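PDB 5VJC: protein mini spindles from Drosophila melanogaster, which probably binds tubulin through its TOG domains, each a row of HEAT repeats, and so promotes microtubule dynamics and formation of the mitotic spindle. Local coordinates for residues K53-N58 with E72-D77; A84-L89 with E125-A130; S136-L141 with R161-V166; F197-E200 with N205-P208; R213-Q218 with N232-V237. All coordinates share one frame; numbering follows the deposited sequence.

Contact 1: K53-N58 with E72-D77; sequences KALIAN and EQLSED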
# COMPACT_ATOMS: atom_id res chain seq x y z
N LYS A 53 -21.48 17.50 4.08
CA LYS A 53 -21.58 17.11 5.49
C LYS A 53 -22.37 15.82 5.71
O LYS A 53 -22.15 15.14 6.71
CB LYS A 53 -22.17 18.26 6.31
CG LYS A 53 -21.12 19.35 6.61
CD LYS A 53 -21.60 20.74 6.23
CE LYS A 53 -20.44 21.75 6.27
NZ LYS A 53 -19.86 21.77 7.64
N ALA A 54 -23.27 15.47 4.80
CA ALA A 54 -23.94 14.17 4.93
C ALA A 54 -22.94 13.04 4.67
O ALA A 54 -22.97 12.00 5.33
CB ALA A 54 -25.14 14.08 3.99
N LEU A 55 -22.06 13.26 3.70
CA LEU A 55 -21.04 12.28 3.35
C LEU A 55 -20.12 12.05 4.54
O LEU A 55 -19.86 10.91 4.92
CB LEU A 55 -20.24 12.74 2.15
CG LEU A 55 -19.30 11.71 1.52
CD1 LEU A 55 -20.11 10.61 0.82
CD2 LEU A 55 -18.35 12.40 0.55
N ILE A 56 -19.65 13.15 5.14
CA ILE A 56 -18.86 13.08 6.37
C ILE A 56 -19.57 12.24 7.44
O ILE A 56 -18.95 11.37 8.07
CB ILE A 56 -18.57 14.50 6.94
CG1 ILE A 56 -17.63 15.28 6.01
CG2 ILE A 56 -17.97 14.41 8.34
CD1 ILE A 56 -17.35 16.72 6.48
N ALA A 57 -20.86 12.50 7.65
CA ALA A 57 -21.64 11.74 8.63
C ALA A 57 -21.57 10.23 8.35
O ALA A 57 -21.33 9.45 9.27
CB ALA A 57 -23.10 12.22 8.64
N ASN A 58 -21.77 9.85 7.09
CA ASN A 58 -21.72 8.44 6.68
C ASN A 58 -20.33 7.83 6.78
O ASN A 58 -20.19 6.65 7.09
CB ASN A 58 -22.22 8.29 5.24
CG ASN A 58 -23.72 8.43 5.15
OD1 ASN A 58 -24.44 8.06 6.08
ND2 ASN A 58 -24.21 8.97 4.03
N GLU A 72 -19.69 3.72 -2.96
CA GLU A 72 -20.55 3.77 -4.14
C GLU A 72 -20.79 5.22 -4.62
O GLU A 72 -20.75 5.51 -5.81
CB GLU A 72 -21.88 3.09 -3.84
CG GLU A 72 -22.80 3.03 -5.04
CD GLU A 72 -24.10 2.32 -4.72
OE1 GLU A 72 -24.88 2.83 -3.87
OE2 GLU A 72 -24.33 1.23 -5.29
N GLN A 73 -21.04 6.13 -3.69
CA GLN A 73 -21.27 7.52 -4.07
C GLN A 73 -20.00 8.12 -4.69
O GLN A 73 -20.05 8.76 -5.73
CB GLN A 73 -21.74 8.33 -2.88
CG GLN A 73 -23.20 8.06 -2.53
CD GLN A 73 -23.58 8.58 -1.17
OE1 GLN A 73 -22.73 8.76 -0.30
NE2 GLN A 73 -24.87 8.82 -0.97
N LEU A 74 -18.86 7.89 -4.06
CA LEU A 74 -17.61 8.42 -4.60
C LEU A 74 -17.31 7.82 -5.97
O LEU A 74 -16.83 8.51 -6.87
CB LEU A 74 -16.45 8.16 -3.64
CG LEU A 74 -16.49 8.88 -2.30
CD1 LEU A 74 -15.48 8.27 -1.32
CD2 LEU A 74 -16.21 10.37 -2.52
N SER A 75 -17.59 6.53 -6.12
CA SER A 75 -17.34 5.86 -7.40
C SER A 75 -18.17 6.48 -8.52
O SER A 75 -17.66 6.70 -9.62
CB SER A 75 -17.64 4.35 -7.30
OG SER A 75 -17.37 3.72 -8.54
N GLU A 76 -19.44 6.77 -8.25
CA GLU A 76 -20.30 7.40 -9.25
C GLU A 76 -19.86 8.84 -9.53
O GLU A 76 -19.87 9.29 -10.67
CB GLU A 76 -21.76 7.36 -8.81
CG GLU A 76 -22.59 6.34 -9.56
CD GLU A 76 -23.48 5.52 -8.64
OE1 GLU A 76 -23.67 5.92 -7.47
OE2 GLU A 76 -23.99 4.47 -9.09
N ASP A 77 -19.43 9.54 -8.48
CA ASP A 77 -19.07 10.96 -8.58
C ASP A 77 -17.78 11.18 -9.36
O ASP A 77 -17.49 12.29 -9.80
CB ASP A 77 -18.94 11.59 -7.19
CG ASP A 77 -18.76 13.10 -7.24
OD1 ASP A 77 -19.56 13.77 -7.92
OD2 ASP A 77 -17.81 13.61 -6.61
O HOH W 1 -23.41 10.54 1.43
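L55 and Q73 meet side by side, their side chains sliding past each other in opposite directions. The closest pair is L55 CD1 and Q73 OE1, 3.4 Å apart. This is a van der Waals touch of a methyl on an amide oxygen. With chi1 at -170°, the L55 side chain extends away from its backbone N and carries both methyls toward helix 64-77. The other methyl, L55 CD2, lies 4.3 Å from L74 CD2, a loose apolar touch on the buried side. Q73 is extended beyond CG, so its amide spans much of the gap between the helices.

The polar link across the contact runs through one water. It donates to Q73 OE1 at 2.6 Å and accepts from N58 ND2 at 3.1 Å. The Q73 oxygen thus meets both the L55 methyl and the water. No direct hydrogen bond joins the two segments.

The two helices are consecutive in the chain, and the pairing is a small one. L55 also packs on V70, one turn earlier on helix 64-77. I56 of the first helix packs on helix 36-48, while L74 continues the apolar layer to Y114 of helix 105-124.

Contact 2: A84-L89 with E125-A130; sequences ALVCNL and EEYILA
V86 and Y127 come nearest in the backbone, CA to CA 8.4 Å, where the end of helix 82-87 faces an irregular strip of chain after helix 105-124. V86 CG1 sits over one face of the Y127 ring. It is 4.3 Å from the ring centroid and 26° off the normal, a CH-pi contact. That methyl is about equally near CD1 and CE1. A chi1 of 178° swings the Y127 ring away from its backbone N and out to the helix.

L89 meets the CD2-CE2 half of the ring, obliquely. Its CD2 methyl lies 3.5 Å from Y127 CE2. The same methyl, L89 CD2, is 3.7 Å from L129 CD2, where the two leucine side chains cross at about a right angle. One methyl therefore bridges the ring and the second leucine.

Behind this surface, the A84 carbonyl oxygen accepts two bonds from N88, one from its backbone N and one from ND2. The bond from N88 ND2 to A84 O is 2.9 Å long and nearly straight at 168°, with the oxygen close to the amide plane. This ties the side chain back over the helix end.

Without the ring, as with an alanine at Y127, V86 and L89 would probably lose their aromatic partner, and E133 and K14 the hydroxyl they bond. The ring is apolar along its sides, but its OH bonds to E133 and K14. The contact itself is purely apolar, so polar anchoring of Y127 comes from outside the two segments.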
# COMPACT_ATOMS: atom_id res chain seq x y z
N ALA A 84 -12.28 17.60 -8.46
CA ALA A 84 -12.59 17.63 -7.04
C ALA A 84 -11.95 16.44 -6.29
O ALA A 84 -11.36 16.62 -5.22
CB ALA A 84 -14.10 17.65 -6.83
N LEU A 85 -12.04 15.25 -6.87
CA LEU A 85 -11.38 14.07 -6.29
C LEU A 85 -9.90 14.39 -6.05
O LEU A 85 -9.42 14.25 -4.93
CB LEU A 85 -11.53 12.83 -7.19
CG LEU A 85 -11.06 11.49 -6.58
CD1 LEU A 85 -9.55 11.32 -6.66
CD2 LEU A 85 -11.52 11.44 -5.14
N VAL A 86 -9.20 14.86 -7.08
CA VAL A 86 -7.78 15.19 -6.93
C VAL A 86 -7.51 16.25 -5.85
O VAL A 86 -6.57 16.12 -5.05
CB VAL A 86 -7.17 15.68 -8.27
CG1 VAL A 86 -5.73 16.17 -8.07
CG2 VAL A 86 -7.22 14.54 -9.30
N CYS A 87 -8.32 17.30 -5.82
CA CYS A 87 -8.26 18.31 -4.77
C CYS A 87 -8.44 17.74 -3.36
O CYS A 87 -7.93 18.30 -2.37
CB CYS A 87 -9.32 19.40 -5.03
SG CYS A 87 -8.97 20.40 -6.50
N ASN A 88 -9.17 16.63 -3.24
CA ASN A 88 -9.41 16.04 -1.94
C ASN A 88 -8.77 14.64 -1.80
O ASN A 88 -9.09 13.91 -0.87
CB ASN A 88 -10.91 15.97 -1.66
CG ASN A 88 -11.54 17.35 -1.55
OD1 ASN A 88 -11.63 17.91 -0.47
ND2 ASN A 88 -11.99 17.91 -2.68
N LEU A 89 -7.85 14.31 -2.69
CA LEU A 89 -7.28 12.96 -2.73
C LEU A 89 -6.73 12.49 -1.40
O LEU A 89 -6.95 11.35 -0.99
CB LEU A 89 -6.17 12.88 -3.79
CG LEU A 89 -5.46 11.52 -3.92
CD1 LEU A 89 -6.44 10.39 -4.34
CD2 LEU A 89 -4.25 11.62 -4.90
N GLU A 125 -4.34 11.73 -15.83
CA GLU A 125 -4.12 13.15 -15.64
C GLU A 125 -2.65 13.49 -15.34
O GLU A 125 -2.31 14.64 -15.12
CB GLU A 125 -5.00 13.67 -14.49
CG GLU A 125 -6.50 13.49 -14.73
CD GLU A 125 -7.06 14.44 -15.78
OE1 GLU A 125 -6.38 15.42 -16.14
OE2 GLU A 125 -8.21 14.19 -16.24
N GLU A 126 -1.79 12.47 -15.35
CA GLU A 126 -0.37 12.63 -15.06
C GLU A 126 -0.15 13.29 -13.69
O GLU A 126 0.76 14.09 -13.50
CB GLU A 126 0.33 13.43 -16.17
CG GLU A 126 0.12 12.83 -17.55
CD GLU A 126 0.99 13.47 -18.61
OE1 GLU A 126 0.59 14.52 -19.15
OE2 GLU A 126 2.08 12.92 -18.91
N TYR A 127 -0.99 12.94 -12.73
CA TYR A 127 -0.81 13.46 -11.38
C TYR A 127 0.32 12.68 -10.70
O TYR A 127 0.47 11.48 -10.89
CB TYR A 127 -2.11 13.37 -10.59
CG TYR A 127 -2.00 13.85 -9.14
CD1 TYR A 127 -1.95 15.21 -8.84
CD2 TYR A 127 -1.93 12.93 -8.09
CE1 TYR A 127 -1.83 15.65 -7.51
CE2 TYR A 127 -1.83 13.36 -6.76
CZ TYR A 127 -1.78 14.73 -6.48
OH TYR A 127 -1.67 15.15 -5.18
N ILE A 128 1.10 13.41 -9.91
CA ILE A 128 2.20 12.89 -9.11
C ILE A 128 1.82 12.97 -7.64
O ILE A 128 1.52 14.07 -7.16
CB ILE A 128 3.46 13.75 -9.36
CG1 ILE A 128 3.94 13.53 -10.78
CG2 ILE A 128 4.56 13.42 -8.36
CD1 ILE A 128 4.17 12.10 -11.08
N LEU A 129 1.78 11.85 -6.92
CA LEU A 129 1.40 11.90 -5.50
C LEU A 129 2.36 12.77 -4.69
O LEU A 129 3.59 12.70 -4.85
CB LEU A 129 1.37 10.52 -4.84
CG LEU A 129 0.37 9.40 -5.14
CD1 LEU A 129 0.49 8.32 -4.06
CD2 LEU A 129 -1.05 9.89 -5.24
N ALA A 130 1.79 13.59 -3.82
CA ALA A 130 2.59 14.27 -2.81
C ALA A 130 3.27 13.21 -1.94
O ALA A 130 2.73 12.11 -1.76
CB ALA A 130 1.71 15.18 -1.95

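Contact 3: S136-L141 with R161-V166; sequences SFVPHL and RQVILV
Two antiparallel helices of the HEAT-repeat array, 131-142 and 150-166, pack here near the centre of the chain. Their short segments run at 156° to one another, with axes 11.8 Å apart at closest approach. V163 is the hub. It is the one residue of its segment that touches 136-141, and it meets three side chains there.

Its two methyls divide the work. V163 CG1 lies 3.9 Å from V138 CG2. V163 CG2 lies 4.0 Å from F137 CE2 and reaches the phenylalanine at the ring edge, in the ring plane. The same V163 CG2 is 4.4 Å from L141 CD2, a looser touch. At a chi1 of 174° the two V163 methyls spread apart, CG1 opposite the backbone N and CG2 beside it, and so reach different partners. The F137 ring also has L141 CB over one face, 4.3 Å above the plane and offset toward the rim. L141 thus braces the ring from its own helix while V163 meets the edge.

Helix 131-142 is kinked here, with P139 in the turn. The N atoms of P139 and H140 lack a bond to the turn before, though H140 N makes a weak bond to F137 O.

Around this core, F119 of helix 105-124 packs on V163, and Y175 of helix 169-178 packs on V138. All four touching residues are buried, and no hydrogen bond crosses. Such apolar packing between antiparallel helices is characteristic of HEAT repeats, whose stacked helices form the TOG domain.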
# COMPACT_ATOMS: atom_id res chain seq x y z
N SER A 136 1.05 8.38 3.70
CA SER A 136 -0.13 8.18 4.52
C SER A 136 -0.88 6.93 4.12
O SER A 136 -1.71 6.42 4.88
CB SER A 136 -1.08 9.37 4.39
OG SER A 136 -1.71 9.30 3.12
N PHE A 137 -0.60 6.45 2.90
CA PHE A 137 -1.48 5.49 2.25
C PHE A 137 -0.86 4.11 2.07
O PHE A 137 -1.45 3.13 2.48
CB PHE A 137 -1.91 6.03 0.88
CG PHE A 137 -2.76 5.08 0.08
CD1 PHE A 137 -3.98 4.65 0.57
CD2 PHE A 137 -2.33 4.62 -1.16
CE1 PHE A 137 -4.78 3.75 -0.18
CE2 PHE A 137 -3.12 3.73 -1.92
CZ PHE A 137 -4.34 3.30 -1.42
N VAL A 138 0.32 4.04 1.47
CA VAL A 138 0.92 2.76 1.08
C VAL A 138 1.18 1.75 2.21
O VAL A 138 0.88 0.58 2.02
CB VAL A 138 2.23 3.02 0.30
CG1 VAL A 138 2.88 1.70 -0.16
CG2 VAL A 138 1.94 3.93 -0.88
N PRO A 139 1.72 2.17 3.38
CA PRO A 139 1.96 1.17 4.44
C PRO A 139 0.68 0.46 4.87
O PRO A 139 0.69 -0.74 5.17
CB PRO A 139 2.51 2.00 5.61
CG PRO A 139 2.97 3.25 5.02
CD PRO A 139 2.20 3.51 3.77
N HIS A 140 -0.42 1.23 4.88
CA HIS A 140 -1.69 0.72 5.31
C HIS A 140 -2.31 -0.16 4.26
O HIS A 140 -2.92 -1.19 4.59
CB HIS A 140 -2.63 1.88 5.67
CG HIS A 140 -2.06 2.80 6.70
ND1 HIS A 140 -1.96 2.44 8.03
CD2 HIS A 140 -1.51 4.03 6.59
CE1 HIS A 140 -1.41 3.44 8.70
NE2 HIS A 140 -1.12 4.41 7.85
N LEU A 141 -2.17 0.24 3.00
CA LEU A 141 -2.62 -0.61 1.91
C LEU A 141 -1.88 -1.95 1.95
O LEU A 141 -2.50 -3.00 1.88
CB LEU A 141 -2.38 0.07 0.56
CG LEU A 141 -2.48 -0.75 -0.72
CD1 LEU A 141 -3.94 -1.10 -1.01
CD2 LEU A 141 -1.80 0.05 -1.92
N ARG A 161 0.19 -1.72 -7.77
CA ARG A 161 0.93 -1.66 -9.03
C ARG A 161 0.52 -0.48 -9.89
O ARG A 161 1.17 -0.20 -10.89
CB ARG A 161 0.77 -2.98 -9.77
CG ARG A 161 1.56 -4.07 -9.06
CD ARG A 161 1.34 -5.45 -9.67
NE ARG A 161 1.98 -6.47 -8.85
CZ ARG A 161 2.09 -7.75 -9.20
NH1 ARG A 161 1.65 -8.15 -10.39
NH2 ARG A 161 2.69 -8.60 -8.38
N GLN A 162 -0.51 0.23 -9.46
CA GLN A 162 -0.80 1.56 -9.97
C GLN A 162 -0.04 2.65 -9.20
O GLN A 162 0.42 3.60 -9.79
CB GLN A 162 -2.29 1.86 -9.90
CG GLN A 162 -3.14 1.00 -10.80
CD GLN A 162 -4.58 1.29 -10.57
OE1 GLN A 162 -5.09 1.12 -9.44
NE2 GLN A 162 -5.25 1.82 -11.60
N VAL A 163 0.04 2.50 -7.88
CA VAL A 163 0.73 3.48 -7.05
C VAL A 163 2.16 3.72 -7.52
O VAL A 163 2.63 4.87 -7.58
CB VAL A 163 0.74 3.06 -5.57
CG1 VAL A 163 1.60 4.02 -4.75
CG2 VAL A 163 -0.69 3.04 -5.02
N ILE A 164 2.87 2.64 -7.89
CA ILE A 164 4.26 2.78 -8.28
C ILE A 164 4.42 3.57 -9.57
O ILE A 164 5.51 4.00 -9.88
CB ILE A 164 4.97 1.41 -8.48
CG1 ILE A 164 4.27 0.62 -9.59
CG2 ILE A 164 4.99 0.64 -7.19
CD1 ILE A 164 4.64 -0.85 -9.62
N LEU A 165 3.34 3.78 -10.31
CA LEU A 165 3.41 4.60 -11.51
C LEU A 165 3.31 6.09 -11.18
O LEU A 165 3.68 6.92 -12.00
CB LEU A 165 2.30 4.20 -12.49
CG LEU A 165 2.33 2.70 -12.85
CD1 LEU A 165 1.16 2.30 -13.75
CD2 LEU A 165 3.66 2.35 -13.51
N VAL A 166 2.83 6.42 -9.99
CA VAL A 166 2.64 7.83 -9.62
C VAL A 166 3.31 8.21 -8.30
O VAL A 166 3.05 9.29 -7.76
CB VAL A 166 1.14 8.20 -9.51
CG1 VAL A 166 0.46 8.17 -10.88
CG2 VAL A 166 0.40 7.30 -8.47

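Contact 4: F197-E200 with N205-P208; sequences FLIE and NICP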
# COMPACT_ATOMS: atom_id res chain seq x y z
N PHE A 197 8.33 -9.53 -7.91
CA PHE A 197 7.74 -8.81 -9.03
C PHE A 197 8.47 -7.49 -9.29
O PHE A 197 8.82 -7.16 -10.43
CB PHE A 197 6.24 -8.56 -8.80
CG PHE A 197 5.65 -7.53 -9.73
CD1 PHE A 197 5.22 -7.90 -11.00
CD2 PHE A 197 5.55 -6.20 -9.35
CE1 PHE A 197 4.69 -6.95 -11.86
CE2 PHE A 197 5.02 -5.25 -10.21
CZ PHE A 197 4.58 -5.63 -11.46
N LEU A 198 8.74 -6.75 -8.22
CA LEU A 198 9.40 -5.46 -8.35
C LEU A 198 10.83 -5.57 -8.86
O LEU A 198 11.29 -4.74 -9.66
CB LEU A 198 9.40 -4.74 -6.99
CG LEU A 198 8.03 -4.23 -6.55
CD1 LEU A 198 8.13 -3.69 -5.12
CD2 LEU A 198 7.52 -3.16 -7.53
N ILE A 199 11.55 -6.59 -8.39
CA ILE A 199 12.93 -6.80 -8.84
C ILE A 199 12.97 -7.23 -10.32
O ILE A 199 13.79 -6.75 -11.08
CB ILE A 199 13.63 -7.86 -7.97
CG1 ILE A 199 13.83 -7.30 -6.56
CG2 ILE A 199 15.00 -8.24 -8.56
CD1 ILE A 199 14.34 -8.33 -5.59
N GLU A 200 12.06 -8.13 -10.72
CA GLU A 200 11.93 -8.48 -12.14
C GLU A 200 11.56 -7.28 -13.02
O GLU A 200 11.97 -7.19 -14.19
CB GLU A 200 10.88 -9.59 -12.29
CG GLU A 200 11.06 -10.43 -13.54
CD GLU A 200 9.88 -11.37 -13.81
OE1 GLU A 200 8.79 -11.13 -13.25
OE2 GLU A 200 10.05 -12.34 -14.58
N ASN A 205 18.53 -2.15 -9.61
CA ASN A 205 18.59 -0.78 -9.12
C ASN A 205 17.64 -0.57 -7.93
O ASN A 205 17.87 0.30 -7.09
CB ASN A 205 18.25 0.24 -10.21
CG ASN A 205 19.39 0.44 -11.21
OD1 ASN A 205 20.38 -0.29 -11.21
ND2 ASN A 205 19.24 1.45 -12.07
N ILE A 206 16.57 -1.36 -7.87
CA ILE A 206 15.55 -1.17 -6.84
C ILE A 206 15.89 -1.94 -5.57
O ILE A 206 15.24 -1.78 -4.52
CB ILE A 206 14.16 -1.61 -7.35
CG1 ILE A 206 13.05 -0.88 -6.58
CG2 ILE A 206 14.00 -3.13 -7.27
CD1 ILE A 206 11.66 -1.12 -7.16
N CYS A 207 16.90 -2.79 -5.66
CA CYS A 207 17.16 -3.73 -4.59
C CYS A 207 18.60 -3.67 -4.11
O CYS A 207 19.46 -4.31 -4.69
CB CYS A 207 16.82 -5.14 -5.06
SG CYS A 207 17.00 -6.41 -3.81
N PRO A 208 18.88 -2.88 -3.06
CA PRO A 208 20.27 -2.83 -2.59
C PRO A 208 20.72 -4.14 -1.92
O PRO A 208 19.89 -5.02 -1.63
CB PRO A 208 20.26 -1.67 -1.60
CG PRO A 208 18.85 -1.52 -1.18
CD PRO A 208 18.02 -1.91 -2.36
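I199 lays its CD1 methyl against the sulfur of C207, with 3.7 Å between I199 CD1 and C207 SG. The cysteine is also near at its C207 CB, 4.0 Å from I199 CG1, so the isoleucine end lies alongside the whole cysteine side chain. I199 places CG1 anti to the carbonyl carbon (chi1 -68°) and runs on extended to CD1. This brings its end close to the second segment, although its CB does not point straight there.

I206 packs against L198 and I199. Its CG2 methyl lies 4.0 Å from L198 O and 4.1 Å from I199 CA, so it rests on the helix backbone itself. Its other branch ends in I206 CD1, which is 4.3 Å from L198 CB. I206 thus spans two successive helix residues with its two branches. No hydrogen bond crosses between the segments.

The contact folds the connection after helix 185-202 back against that same helix. Only four residues separate the segments. Segment 205-208, with a 3-10 turn at 205-206, belongs to the short connection between helices 185-202 and 209-217 of this HEAT-repeat array. Its apolar side chains lie against the last turns of the first helix, and P208 sits at the N-cap position of the second.

F173 of helix 169-178 touches I199, I206 and C207. F169 of that helix also packs on I206. On another side of I199 lie C233, V237 and L240 of helix 224-241.

Contact 5: R213-Q218 with N232-V237; sequences REIARQ and NCIVQV
I215 and I234 slide past each other in opposite directions, and I215 CG2 lies 3.6 Å from I234 CD1. The I215 chi1 of -71° turns CG2 away from the backbone N and leaves CG1 beside it. CG2 therefore reaches I234, while I215 CD1 at the end of the other branch lies 3.9 Å from C233 SG. The sulfur is nestled between the two branches, since C233 SG is equally near I215 CG2.

I234 bends at its second torsion (chi2 -57°). The bend turns CD1 toward helix 209-217, and I234 CD1 also lies 4.2 Å from A216 CB. The small A216 allows close approach, and A216 CA is 6.7 Å from I234 CA.

With an alanine in place of I234 the methyl between I215 and A216 is gone, and a gap is likely to open between the two helices.

I234 also meets I249 and T245 beyond the helix pair, and L260 of helix 254-264. C233 packs on T196 of helix 185-202. The two short segments run at 144° to each other, their axes 9.6 Å apart at closest approach. Apolar packing between roughly antiparallel neighbouring helices is characteristic of the HEAT-repeat array of a TOG domain.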
# COMPACT_ATOMS: atom_id res chain seq x y z
N ARG A 213 20.15 -9.31 1.59
CA ARG A 213 20.49 -9.93 2.87
C ARG A 213 19.22 -10.27 3.64
O ARG A 213 18.96 -11.42 4.01
CB ARG A 213 21.35 -8.96 3.68
CG ARG A 213 22.22 -9.57 4.76
CD ARG A 213 23.39 -8.62 5.06
NE ARG A 213 23.82 -7.85 3.88
CZ ARG A 213 23.98 -6.53 3.85
NH1 ARG A 213 23.73 -5.79 4.93
NH2 ARG A 213 24.38 -5.93 2.73
N GLU A 214 18.43 -9.22 3.83
CA GLU A 214 17.14 -9.28 4.51
C GLU A 214 16.22 -10.34 3.91
O GLU A 214 15.63 -11.14 4.63
CB GLU A 214 16.49 -7.89 4.46
CG GLU A 214 15.33 -7.68 5.39
CD GLU A 214 15.70 -7.89 6.84
OE1 GLU A 214 16.88 -7.62 7.19
OE2 GLU A 214 14.83 -8.34 7.62
N ILE A 215 16.10 -10.35 2.58
CA ILE A 215 15.26 -11.34 1.90
C ILE A 215 15.74 -12.76 2.17
O ILE A 215 14.93 -13.67 2.41
CB ILE A 215 15.23 -11.10 0.36
CG1 ILE A 215 14.43 -9.82 0.02
CG2 ILE A 215 14.61 -12.30 -0.35
CD1 ILE A 215 14.81 -9.20 -1.35
N ALA A 216 17.06 -12.94 2.15
CA ALA A 216 17.65 -14.28 2.30
C ALA A 216 17.39 -14.88 3.69
O ALA A 216 17.20 -16.09 3.83
CB ALA A 216 19.16 -14.23 2.00
N ARG A 217 17.36 -14.03 4.71
CA ARG A 217 17.03 -14.45 6.07
C ARG A 217 15.71 -15.23 6.14
O ARG A 217 15.55 -16.11 6.98
CB ARG A 217 16.95 -13.25 7.01
CG ARG A 217 18.30 -12.66 7.39
CD ARG A 217 18.11 -11.46 8.31
NE ARG A 217 19.39 -10.87 8.73
CZ ARG A 217 20.11 -11.29 9.77
NH1 ARG A 217 19.68 -12.32 10.50
NH2 ARG A 217 21.25 -10.70 10.08
N GLN A 218 14.79 -14.91 5.24
CA GLN A 218 13.46 -15.52 5.24
C GLN A 218 13.46 -16.96 4.72
O GLN A 218 12.45 -17.66 4.79
CB GLN A 218 12.50 -14.67 4.40
CG GLN A 218 12.38 -13.24 4.88
CD GLN A 218 11.71 -13.15 6.23
OE1 GLN A 218 10.78 -13.89 6.52
NE2 GLN A 218 12.21 -12.27 7.08
N ASN A 232 12.38 -18.16 -4.24
CA ASN A 232 12.04 -17.63 -5.56
C ASN A 232 12.57 -16.23 -5.74
O ASN A 232 13.00 -15.85 -6.84
CB ASN A 232 10.54 -17.64 -5.79
CG ASN A 232 10.02 -19.02 -6.08
OD1 ASN A 232 10.76 -19.88 -6.54
ND2 ASN A 232 8.74 -19.24 -5.80
N CYS A 233 12.59 -15.47 -4.65
CA CYS A 233 13.03 -14.10 -4.74
C CYS A 233 14.55 -14.01 -4.90
O CYS A 233 15.05 -13.21 -5.70
CB CYS A 233 12.57 -13.30 -3.52
SG CYS A 233 12.86 -11.54 -3.74
N ILE A 234 15.29 -14.84 -4.17
CA ILE A 234 16.75 -14.83 -4.27
C ILE A 234 17.18 -15.39 -5.63
O ILE A 234 18.14 -14.91 -6.22
CB ILE A 234 17.40 -15.61 -3.12
CG1 ILE A 234 17.16 -14.88 -1.80
CG2 ILE A 234 18.91 -15.76 -3.33
CD1 ILE A 234 17.66 -13.45 -1.80
N VAL A 235 16.43 -16.37 -6.13
CA VAL A 235 16.68 -16.92 -7.46
C VAL A 235 16.60 -15.82 -8.53
O VAL A 235 17.46 -15.71 -9.40
CB VAL A 235 15.68 -18.05 -7.81
CG1 VAL A 235 15.64 -18.30 -9.31
CG2 VAL A 235 16.03 -19.33 -7.06
N GLN A 236 15.56 -15.00 -8.44
CA GLN A 236 15.40 -13.89 -9.37
C GLN A 236 16.56 -12.93 -9.23
O GLN A 236 17.08 -12.41 -10.23
CB GLN A 236 14.06 -13.19 -9.13
CG GLN A 236 13.88 -11.92 -9.92
CD GLN A 236 13.88 -12.16 -11.42
OE1 GLN A 236 13.01 -12.85 -11.95
NE2 GLN A 236 14.87 -11.59 -12.11
N VAL A 237 16.99 -12.71 -7.99
CA VAL A 237 18.17 -11.88 -7.78
C VAL A 237 19.38 -12.55 -8.46
O VAL A 237 20.22 -11.87 -9.04
CB VAL A 237 18.45 -11.64 -6.28
CG1 VAL A 237 19.75 -10.93 -6.09
CG2 VAL A 237 17.32 -10.83 -5.65

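Overall arrangement
The five contacts follow one another along the chain, and contacts 1 and 5 lie on opposite sides of its centre, their centres 44 Å apart. Contact 3 is the central one, only 4 Å from the chain's centre. Contact 1 is peripheral in place though its leucines are buried, and it alone uses a bridging water. Contact 2 is partly buried and adds an aromatic CH-pi touch. Contacts 3, 4 and 5 are buried and apolar. Contact 2 joins contact 3 by a probable hydrogen bond, L129 N to V166 O. R161 meets F197 between contacts 3 and 4. Contact 4 folds the link between helices 185-202 and 209-217, and contact 5 then packs helix 209-217 on helix 224-241.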